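Local coordinates for protein CocE/NonD family hydrolase (Staphylococcus aureus subsp. aureus COL, PDB 3III) that is a probable serine hydrolase of the alpha/beta-hydrolase fold that cleaves ester or amide bonds, its natural substrate not established, at residues G164-S169 against E310-F315; E289-V294 against D317-E322. All blocks are in the same frame, centred on the assembly; numbering follows the deposited sequence.

How the contacts relate
Contacts 1 and 2 lie side by side, their centres about 8 Å apart, where helix 306-319 packs against the mixed central sheet of the hydrolase domain. Contact 1 joins strand 162-168 to the middle of this helix, and contact 2 joins strand 290-295 to its last turn and the residues that follow. Along the chain the segments alternate, running 164-169, 289-294, 310-315, 317-322, so one helix faces two strands separated in the sheet by strands 186-192 and 262-267. The two contacts also touch directly: F315 meets W291, and R311 reaches Y293. Helix 306-319 thus packs across neighbouring parallel strands, next to the strand that leads to the probable nucleophile S169.

Contact 1. Residues G164-S169 against E310-F315; sequences GTNGVS and ERQKSF. With PLM (palmitic acid), chain G.
N166 holds CG opposite its backbone N (chi1 -171°), sending its amide off strand 162-168, while Q312 turns CG anti to its own carbonyl carbon and extends toward the strand. The side chains cross at about a right angle, with amide planes 80° apart. N166 ND2 gives Q312 OE1 a nearly straight hydrogen bond of 3.0 Å. The acceptor lies in the amide plane of N166, whereas the donor is tilted 27° from the carbonyl plane of Q312. Amides suit this buried place because each can both give and accept: Y303 bonds N166 OD1 through its hydroxyl and takes a weak hydrogen bond from Q312 NE2 at its carbonyl, tying the pair together.

Past N166 the chain enters the nucleophile elbow of the alpha/beta-hydrolase fold. G167 has backbone angles at which a side chain would press on the preceding carbonyl, and S169 adopts the positive phi expected of the elbow. S169 OG donates to PLM O1 at 2.6 Å and is also hydrogen-bonded to H274, consistent with a serine nucleophile; Y76 holds the fatty acid too.

W113 of helix 110-113 touches both amide side chains, I190 of strand 186-192 packs on N166, and helix 299-304 lies against V168 and S169.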
ATOM      1  N   GLY A 164       4.096 -15.503 -13.617  1.00  8.17           N
ATOM      2  CA  GLY A 164       3.598 -14.200 -13.246  1.00  9.38           C
ATOM      3  C   GLY A 164       3.257 -14.220 -11.746  1.00 10.31           C
ATOM      4  O   GLY A 164       2.560 -15.134 -11.223  1.00 12.22           O
ATOM      5  N   THR A 165       3.673 -13.187 -11.042  1.00  9.54           N
ATOM      6  CA  THR A 165       3.352 -13.065  -9.626  1.00  8.41           C
ATOM      7  C   THR A 165       2.170 -12.165  -9.383  1.00  9.17           C
ATOM      8  O   THR A 165       1.870 -11.268 -10.193  1.00  8.01           O
ATOM      9  CB  THR A 165       4.561 -12.581  -8.834  1.00  9.30           C
ATOM     10  OG1 THR A 165       5.028 -11.359  -9.391  1.00  9.12           O
ATOM     11  CG2 THR A 165       5.709 -13.641  -8.827  1.00  6.88           C
ATOM     12  N   ASN A 166       1.455 -12.417  -8.277  1.00  8.11           N
ATOM     13  CA  ASN A 166       0.178 -11.750  -8.058  1.00  9.45           C
ATOM     14  C   ASN A 166      -0.208 -11.850  -6.610  1.00  9.65           C
ATOM     15  O   ASN A 166      -0.051 -12.915  -6.010  1.00 12.20           O
ATOM     16  CB  ASN A 166      -0.878 -12.482  -8.898  1.00  9.04           C
ATOM     17  CG  ASN A 166      -2.220 -11.794  -8.962  1.00  9.67           C
ATOM     18  OD1 ASN A 166      -2.516 -10.830  -8.252  1.00 11.79           O
ATOM     19  ND2 ASN A 166      -3.101 -12.334  -9.840  1.00 10.98           N
ATOM     20  N   GLY A 167      -0.758 -10.791  -6.043  1.00  8.40           N
ATOM     21  CA  GLY A 167      -1.203 -10.846  -4.681  1.00  8.88           C
ATOM     22  C   GLY A 167      -1.185  -9.474  -3.993  1.00  8.97           C
ATOM     23  O   GLY A 167      -0.661  -8.514  -4.542  1.00  6.14           O
ATOM     24  N   VAL A 168      -1.718  -9.449  -2.766  1.00  8.71           N
ATOM     25  CA  VAL A 168      -2.018  -8.207  -2.034  1.00  8.90           C
ATOM     26  C   VAL A 168      -1.127  -8.104  -0.809  1.00  8.02           C
ATOM     27  O   VAL A 168      -0.827  -9.134  -0.164  1.00  8.77           O
ATOM     28  CB  VAL A 168      -3.524  -8.219  -1.589  1.00 10.62           C
ATOM     29  CG1 VAL A 168      -3.889  -6.970  -0.811  1.00  7.95           C
ATOM     30  CG2 VAL A 168      -4.427  -8.366  -2.897  1.00 10.84           C
ATOM     31  N   SER A 169      -0.767  -6.868  -0.485  1.00  7.20           N
ATOM     32  CA  SER A 169      -0.118  -6.472   0.771  1.00  7.52           C
ATOM     33  C   SER A 169       1.259  -7.171   0.839  1.00  7.92           C
ATOM     34  O   SER A 169       2.082  -6.939  -0.027  1.00  8.11           O
ATOM     35  CB  SER A 169      -1.021  -6.767   1.969  1.00  8.40           C
ATOM     36  OG  SER A 169      -0.400  -6.293   3.158  1.00 10.02           O
ATOM     37  N   GLU A 310     -10.972 -10.130 -13.830  1.00  7.04           N
ATOM     38  CA  GLU A 310     -10.971 -10.232 -15.256  1.00  7.04           C
ATOM     39  C   GLU A 310      -9.834  -9.339 -15.833  1.00  6.23           C
ATOM     40  O   GLU A 310      -9.211  -9.693 -16.840  1.00  5.90           O
ATOM     41  CB  GLU A 310     -12.336  -9.873 -15.882  1.00  7.20           C
ATOM     42  CG  GLU A 310     -13.536 -10.749 -15.558  1.00  7.72           C
ATOM     43  CD  GLU A 310     -13.440 -12.105 -16.213  1.00 11.52           C
ATOM     44  OE1 GLU A 310     -12.901 -12.178 -17.354  1.00  8.28           O
ATOM     45  OE2 GLU A 310     -13.886 -13.068 -15.582  1.00 11.41           O
ATOM     46  N   ARG A 311      -9.553  -8.222 -15.176  1.00  7.58           N
ATOM     47  CA  ARG A 311      -8.465  -7.319 -15.606  1.00  8.87           C
ATOM     48  C   ARG A 311      -7.110  -8.025 -15.442  1.00  7.90           C
ATOM     49  O   ARG A 311      -6.272  -8.034 -16.374  1.00  9.16           O
ATOM     50  CB  ARG A 311      -8.553  -6.013 -14.795  1.00 10.85           C
ATOM     51  CG  ARG A 311      -7.445  -4.969 -15.071  1.00 13.51           C
ATOM     52  CD  ARG A 311      -7.330  -3.928 -13.964  1.00 19.42           C
ATOM     53  NE  ARG A 311      -8.608  -3.560 -13.396  1.00 21.96           N
ATOM     54  CZ  ARG A 311      -9.438  -2.664 -13.918  1.00 22.72           C
ATOM     55  NH1 ARG A 311      -9.072  -2.060 -15.031  1.00 24.29           N
ATOM     56  NH2 ARG A 311     -10.653  -2.423 -13.341  1.00 16.00           N
ATOM     57  N   GLN A 312      -6.917  -8.614 -14.278  1.00  8.73           N
ATOM     58  CA  GLN A 312      -5.697  -9.422 -13.966  1.00  8.20           C
ATOM     59  C   GLN A 312      -5.509 -10.510 -15.003  1.00  8.33           C
ATOM     60  O   GLN A 312      -4.395 -10.743 -15.478  1.00  8.08           O
ATOM     61  CB  GLN A 312      -5.766 -10.062 -12.582  1.00  7.61           C
ATOM     62  CG  GLN A 312      -5.772  -9.121 -11.351  1.00  7.26           C
ATOM     63  CD  GLN A 312      -6.197  -9.857 -10.075  1.00  9.81           C
ATOM     64  OE1 GLN A 312      -5.735 -10.969  -9.798  1.00  8.58           O
ATOM     65  NE2 GLN A 312      -7.035  -9.221  -9.276  1.00  8.52           N
ATOM     66  N   LYS A 313      -6.614 -11.182 -15.343  1.00  8.51           N
ATOM     67  CA  LYS A 313      -6.564 -12.303 -16.262  1.00  8.57           C
ATOM     68  C   LYS A 313      -6.246 -11.812 -17.688  1.00  8.43           C
ATOM     69  O   LYS A 313      -5.510 -12.460 -18.406  1.00  6.96           O
ATOM     70  CB  LYS A 313      -7.895 -13.112 -16.225  1.00  8.68           C
ATOM     71  CG  LYS A 313      -7.955 -14.326 -17.227  1.00 10.63           C
ATOM     72  CD  LYS A 313      -9.295 -15.135 -17.029  1.00 13.96           C
ATOM     73  CE  LYS A 313     -10.147 -15.095 -18.265  1.00 20.30           C
ATOM     74  NZ  LYS A 313      -9.399 -15.568 -19.567  1.00 17.45           N
ATOM     75  N   SER A 314      -6.782 -10.662 -18.085  1.00  8.08           N
ATOM     76  CA  SER A 314      -6.509 -10.156 -19.401  1.00  8.68           C
ATOM     77  C   SER A 314      -4.986  -9.838 -19.552  1.00  8.39           C
ATOM     78  O   SER A 314      -4.371 -10.175 -20.565  1.00  7.79           O
ATOM     79  CB  SER A 314      -7.384  -8.936 -19.729  1.00  9.42           C
ATOM     80  OG  SER A 314      -6.938  -8.403 -20.998  1.00 11.83           O
ATOM     81  N   PHE A 315      -4.405  -9.265 -18.508  1.00  6.85           N
ATOM     82  CA  PHE A 315      -2.968  -8.932 -18.453  1.00  7.67           C
ATOM     83  C   PHE A 315      -2.134 -10.207 -18.511  1.00  7.46           C
ATOM     84  O   PHE A 315      -1.213 -10.319 -19.326  1.00  8.08           O
ATOM     85  CB  PHE A 315      -2.717  -8.150 -17.172  1.00  7.11           C
ATOM     86  CG  PHE A 315      -1.279  -7.846 -16.853  1.00  7.60           C
ATOM     87  CD1 PHE A 315      -0.545  -6.918 -17.598  1.00  9.24           C
ATOM     88  CD2 PHE A 315      -0.680  -8.440 -15.750  1.00  6.42           C
ATOM     89  CE1 PHE A 315       0.770  -6.613 -17.243  1.00  6.33           C
ATOM     90  CE2 PHE A 315       0.630  -8.141 -15.385  1.00  6.99           C
ATOM     91  CZ  PHE A 315       1.365  -7.206 -16.149  1.00  8.88           C
TER
HETATM   92  C1  PLM G 566      -1.486  -7.480   5.986  1.00 22.11           C
HETATM   93  O1  PLM G 566      -0.529  -7.770   5.272  1.00 21.78           O
HETATM   94  O2  PLM G 566      -2.257  -6.590   5.588  1.00 22.36           O
HETATM   95  C2  PLM G 566      -1.653  -8.175   7.299  1.00 22.10           C
HETATM   96  C3  PLM G 566      -2.998  -7.890   7.945  1.00 22.76           C
HETATM   97  C4  PLM G 566      -3.301  -8.689   9.212  1.00 22.59           C
HETATM   98  C5  PLM G 566      -4.787  -8.605   9.672  1.00 23.09           C
HETATM   99  C6  PLM G 566      -5.059  -8.836  11.184  1.00 23.41           C
HETATM  100  C7  PLM G 566      -6.136  -9.850  11.638  1.00 23.78           C
HETATM  101  C8  PLM G 566      -7.538  -9.302  12.016  1.00 23.33           C

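Contact 2. Residues E289-V294 against D317-E322; sequences EKWLYV and DFYLKE
Y319 points its hydroxyl between E289 and W291, so one phenol end meets a carboxylate and an indole edge together. The carboxylate of E289 stands nearly upright to the phenol ring, the planes 83° apart, with OE2 at the ring's edge. From there OE2 takes a weak hydrogen bond from Y319 OH at 2.8 Å. E289 gets there with an extended chain (chi2 -180°), which carries the acid away from the strand. The same OE2 has a salt bridge to K328, so this oxygen is shared between a cation and a hydroxyl, which probably favours the ionised acid.

The indole of W291 comes from another direction. Its benzo edge faces the hydroxyl, Y319 OH lying near the indole plane with W291 CH2 at 3.3 Å, while W291 CZ3 approaches Y319 CE2 at 4.1 Å. This is an oblique meeting of rings and not a stack. W291 NE1 faces another way and is hydrogen-bonded to the carbonyl of T330.

Strand 290-295 belongs to the run of parallel strands of the alpha/beta-hydrolase sheet, and helix 306-319 comes after it in the chain, beyond the short helix 299-304, and packs back over the sheet. A large flat indole suits the strand here, as it reaches out to the helix's last turn; tyrosine suits that turn by pairing an apolar ring, which touches A188 of strand 186-192, with a hydroxyl at its far end, carried out to E289.

Within the helix end itself, F318 places CD2 over the centre of one face of the Y319 ring, 3.4 Å above its plane, and F315 meets Y319 with the ring planes at about 60°.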
ATOM      1  N   GLU A 289       6.564  -1.753 -20.231  1.00  9.35           N
ATOM      2  CA  GLU A 289       5.156  -2.105 -20.357  1.00  9.54           C
ATOM      3  C   GLU A 289       4.587  -2.109 -18.926  1.00 10.11           C
ATOM      4  O   GLU A 289       4.796  -3.066 -18.190  1.00  9.62           O
ATOM      5  CB  GLU A 289       5.036  -3.491 -20.996  1.00 10.15           C
ATOM      6  CG  GLU A 289       5.676  -3.577 -22.397  1.00 12.41           C
ATOM      7  CD  GLU A 289       5.565  -4.967 -23.059  1.00 19.50           C
ATOM      8  OE1 GLU A 289       6.413  -5.866 -22.835  1.00 23.16           O
ATOM      9  OE2 GLU A 289       4.658  -5.152 -23.843  1.00 15.61           O
ATOM     10  N   LYS A 290       3.957  -1.014 -18.524  1.00  8.12           N
ATOM     11  CA  LYS A 290       3.430  -0.893 -17.179  1.00  9.75           C
ATOM     12  C   LYS A 290       2.109  -0.130 -17.151  1.00  9.33           C
ATOM     13  O   LYS A 290       1.895   0.788 -17.952  1.00 11.33           O
ATOM     14  CB  LYS A 290       4.471  -0.276 -16.269  1.00  8.85           C
ATOM     15  CG  LYS A 290       4.970   1.109 -16.662  1.00 11.31           C
ATOM     16  CD  LYS A 290       5.834   1.713 -15.512  1.00 11.38           C
ATOM     17  CE  LYS A 290       6.385   3.060 -15.876  1.00 11.89           C
ATOM     18  NZ  LYS A 290       7.357   3.620 -14.817  1.00  8.44           N
ATOM     19  N   TRP A 291       1.237  -0.547 -16.233  1.00  9.67           N
ATOM     20  CA  TRP A 291      -0.092   0.025 -16.067  1.00  9.14           C
ATOM     21  C   TRP A 291      -0.376   0.221 -14.608  1.00  7.46           C
ATOM     22  O   TRP A 291       0.070  -0.561 -13.765  1.00  6.64           O
ATOM     23  CB  TRP A 291      -1.147  -0.927 -16.667  1.00  9.52           C
ATOM     24  CG  TRP A 291      -1.069  -0.966 -18.169  1.00 10.53           C
ATOM     25  CD1 TRP A 291      -1.801  -0.214 -19.055  1.00 12.67           C
ATOM     26  CD2 TRP A 291      -0.188  -1.768 -18.967  1.00  8.74           C
ATOM     27  NE1 TRP A 291      -1.410  -0.488 -20.333  1.00 10.03           N
ATOM     28  CE2 TRP A 291      -0.412  -1.427 -20.305  1.00  9.99           C
ATOM     29  CE3 TRP A 291       0.792  -2.720 -18.672  1.00  7.72           C
ATOM     30  CZ2 TRP A 291       0.272  -2.039 -21.369  1.00  9.98           C
ATOM     31  CZ3 TRP A 291       1.478  -3.336 -19.761  1.00  6.64           C
ATOM     32  CH2 TRP A 291       1.215  -2.978 -21.063  1.00  9.60           C
ATOM     33  N   LEU A 292      -1.203   1.203 -14.310  1.00  7.44           N
ATOM     34  CA  LEU A 292      -1.594   1.489 -12.946  1.00  8.51           C
ATOM     35  C   LEU A 292      -3.116   1.597 -12.856  1.00  8.96           C
ATOM     36  O   LEU A 292      -3.772   2.253 -13.703  1.00  8.01           O
ATOM     37  CB  LEU A 292      -0.943   2.826 -12.509  1.00  8.97           C
ATOM     38  CG  LEU A 292      -1.374   3.456 -11.195  1.00  9.59           C
ATOM     39  CD1 LEU A 292      -0.950   2.551 -10.062  1.00  6.53           C
ATOM     40  CD2 LEU A 292      -0.754   4.914 -11.039  1.00 11.31           C
ATOM     41  N   TYR A 293      -3.685   0.975 -11.837  1.00  9.37           N
ATOM     42  CA  TYR A 293      -5.117   1.106 -11.559  1.00  8.54           C
ATOM     43  C   TYR A 293      -5.262   1.650 -10.130  1.00  8.59           C
ATOM     44  O   TYR A 293      -4.706   1.059  -9.203  1.00  8.86           O
ATOM     45  CB  TYR A 293      -5.754  -0.263 -11.653  1.00  8.62           C
ATOM     46  CG  TYR A 293      -7.193  -0.350 -11.216  1.00  9.28           C
ATOM     47  CD1 TYR A 293      -8.186   0.237 -11.951  1.00 12.30           C
ATOM     48  CD2 TYR A 293      -7.536  -1.002 -10.038  1.00 11.17           C
ATOM     49  CE1 TYR A 293      -9.517   0.210 -11.516  1.00 17.40           C
ATOM     50  CE2 TYR A 293      -8.854  -1.083  -9.618  1.00 12.93           C
ATOM     51  CZ  TYR A 293      -9.832  -0.487 -10.346  1.00 12.96           C
ATOM     52  OH  TYR A 293     -11.111  -0.521  -9.882  1.00 20.10           O
ATOM     53  N   VAL A 294      -5.985   2.755  -9.967  1.00  8.97           N
ATOM     54  CA  VAL A 294      -6.211   3.390  -8.656  1.00  8.06           C
ATOM     55  C   VAL A 294      -7.683   3.470  -8.328  1.00  8.37           C
ATOM     56  O   VAL A 294      -8.467   4.050  -9.075  1.00  9.02           O
ATOM     57  CB  VAL A 294      -5.586   4.772  -8.530  1.00  9.44           C
ATOM     58  CG1 VAL A 294      -5.517   5.227  -7.050  1.00  9.53           C
ATOM     59  CG2 VAL A 294      -4.143   4.842  -9.168  1.00  7.64           C
ATOM     60  N   ASP A 317      -3.167 -13.235 -19.589  1.00  8.17           N
ATOM     61  CA  ASP A 317      -3.380 -13.952 -20.834  1.00  7.76           C
ATOM     62  C   ASP A 317      -2.442 -13.359 -21.889  1.00  7.05           C
ATOM     63  O   ASP A 317      -1.864 -14.099 -22.729  1.00  5.93           O
ATOM     64  CB  ASP A 317      -4.817 -13.804 -21.351  1.00  6.97           C
ATOM     65  CG  ASP A 317      -5.847 -14.607 -20.575  1.00 10.44           C
ATOM     66  OD1 ASP A 317      -5.503 -15.511 -19.768  1.00 11.29           O
ATOM     67  OD2 ASP A 317      -7.022 -14.325 -20.846  1.00 12.52           O
ATOM     68  N   PHE A 318      -2.250 -12.031 -21.846  1.00  6.20           N
ATOM     69  CA  PHE A 318      -1.289 -11.424 -22.805  1.00  6.57           C
ATOM     70  C   PHE A 318       0.143 -11.859 -22.504  1.00  7.80           C
ATOM     71  O   PHE A 318       0.861 -12.256 -23.411  1.00 10.52           O
ATOM     72  CB  PHE A 318      -1.403  -9.904 -22.786  1.00  6.61           C
ATOM     73  CG  PHE A 318      -0.660  -9.217 -23.883  1.00  6.50           C
ATOM     74  CD1 PHE A 318      -1.276  -8.959 -25.087  1.00  4.93           C
ATOM     75  CD2 PHE A 318       0.656  -8.808 -23.705  1.00  9.84           C
ATOM     76  CE1 PHE A 318      -0.576  -8.312 -26.167  1.00  7.68           C
ATOM     77  CE2 PHE A 318       1.345  -8.131 -24.754  1.00 11.78           C
ATOM     78  CZ  PHE A 318       0.712  -7.888 -25.965  1.00  9.34           C
ATOM     79  N   TYR A 319       0.584 -11.731 -21.246  1.00  8.60           N
ATOM     80  CA  TYR A 319       2.004 -11.924 -20.904  1.00  8.62           C
ATOM     81  C   TYR A 319       2.397 -13.368 -20.606  1.00  8.83           C
ATOM     82  O   TYR A 319       3.529 -13.737 -20.901  1.00  8.05           O
ATOM     83  CB  TYR A 319       2.505 -10.940 -19.788  1.00  8.68           C
ATOM     84  CG  TYR A 319       2.590  -9.543 -20.308  1.00  8.44           C
ATOM     85  CD1 TYR A 319       3.551  -9.184 -21.242  1.00 10.58           C
ATOM     86  CD2 TYR A 319       1.624  -8.614 -19.978  1.00  9.07           C
ATOM     87  CE1 TYR A 319       3.580  -7.934 -21.781  1.00 12.07           C
ATOM     88  CE2 TYR A 319       1.643  -7.362 -20.505  1.00  9.29           C
ATOM     89  CZ  TYR A 319       2.620  -7.015 -21.419  1.00  9.85           C
ATOM     90  OH  TYR A 319       2.612  -5.772 -22.019  1.00  8.21           O
ATOM     91  N   LEU A 320       1.513 -14.156 -19.987  1.00  7.62           N
ATOM     92  CA  LEU A 320       1.853 -15.512 -19.621  1.00  7.58           C
ATOM     93  C   LEU A 320       1.364 -16.534 -20.648  1.00  8.31           C
ATOM     94  O   LEU A 320       2.026 -17.546 -20.842  1.00  8.01           O
ATOM     95  CB  LEU A 320       1.298 -15.867 -18.253  1.00  8.02           C
ATOM     96  CG  LEU A 320       1.680 -14.937 -17.102  1.00  7.36           C
ATOM     97  CD1 LEU A 320       1.114 -15.487 -15.702  1.00  4.71           C
ATOM     98  CD2 LEU A 320       3.227 -14.792 -17.000  1.00  5.41           C
ATOM     99  N   LYS A 321       0.208 -16.291 -21.288  1.00  8.07           N
ATOM    100  CA  LYS A 321      -0.265 -17.198 -22.341  1.00  8.33           C
ATOM    101  C   LYS A 321       0.221 -16.734 -23.706  1.00  8.84           C
ATOM    102  O   LYS A 321       0.109 -17.482 -24.676  1.00  6.47           O
ATOM    103  CB  LYS A 321      -1.803 -17.320 -22.362  1.00  8.64           C
ATOM    104  CG  LYS A 321      -2.349 -18.070 -21.156  1.00  9.30           C
ATOM    105  CD  LYS A 321      -3.807 -18.366 -21.264  1.00 11.51           C
ATOM    106  CE  LYS A 321      -4.274 -19.287 -20.125  1.00 10.80           C
ATOM    107  NZ  LYS A 321      -5.708 -19.643 -20.237  1.00 11.87           N
ATOM    108  N   GLU A 322       0.766 -15.517 -23.786  1.00  9.29           N
ATOM    109  CA  GLU A 322       1.185 -14.948 -25.063  1.00 10.91           C
ATOM    110  C   GLU A 322       0.075 -14.873 -26.096  1.00 10.81           C
ATOM    111  O   GLU A 322       0.261 -15.118 -27.270  1.00 10.25           O
ATOM    112  CB  GLU A 322       2.436 -15.662 -25.597  1.00 11.99           C
ATOM    113  CG  GLU A 322       3.536 -15.650 -24.545  1.00 15.26           C
ATOM    114  CD  GLU A 322       4.867 -16.231 -24.969  1.00 19.59           C
ATOM    115  OE1 GLU A 322       5.193 -16.232 -26.153  1.00 23.28           O
ATOM    116  OE2 GLU A 322       5.640 -16.613 -24.099  1.00 21.83           O
TER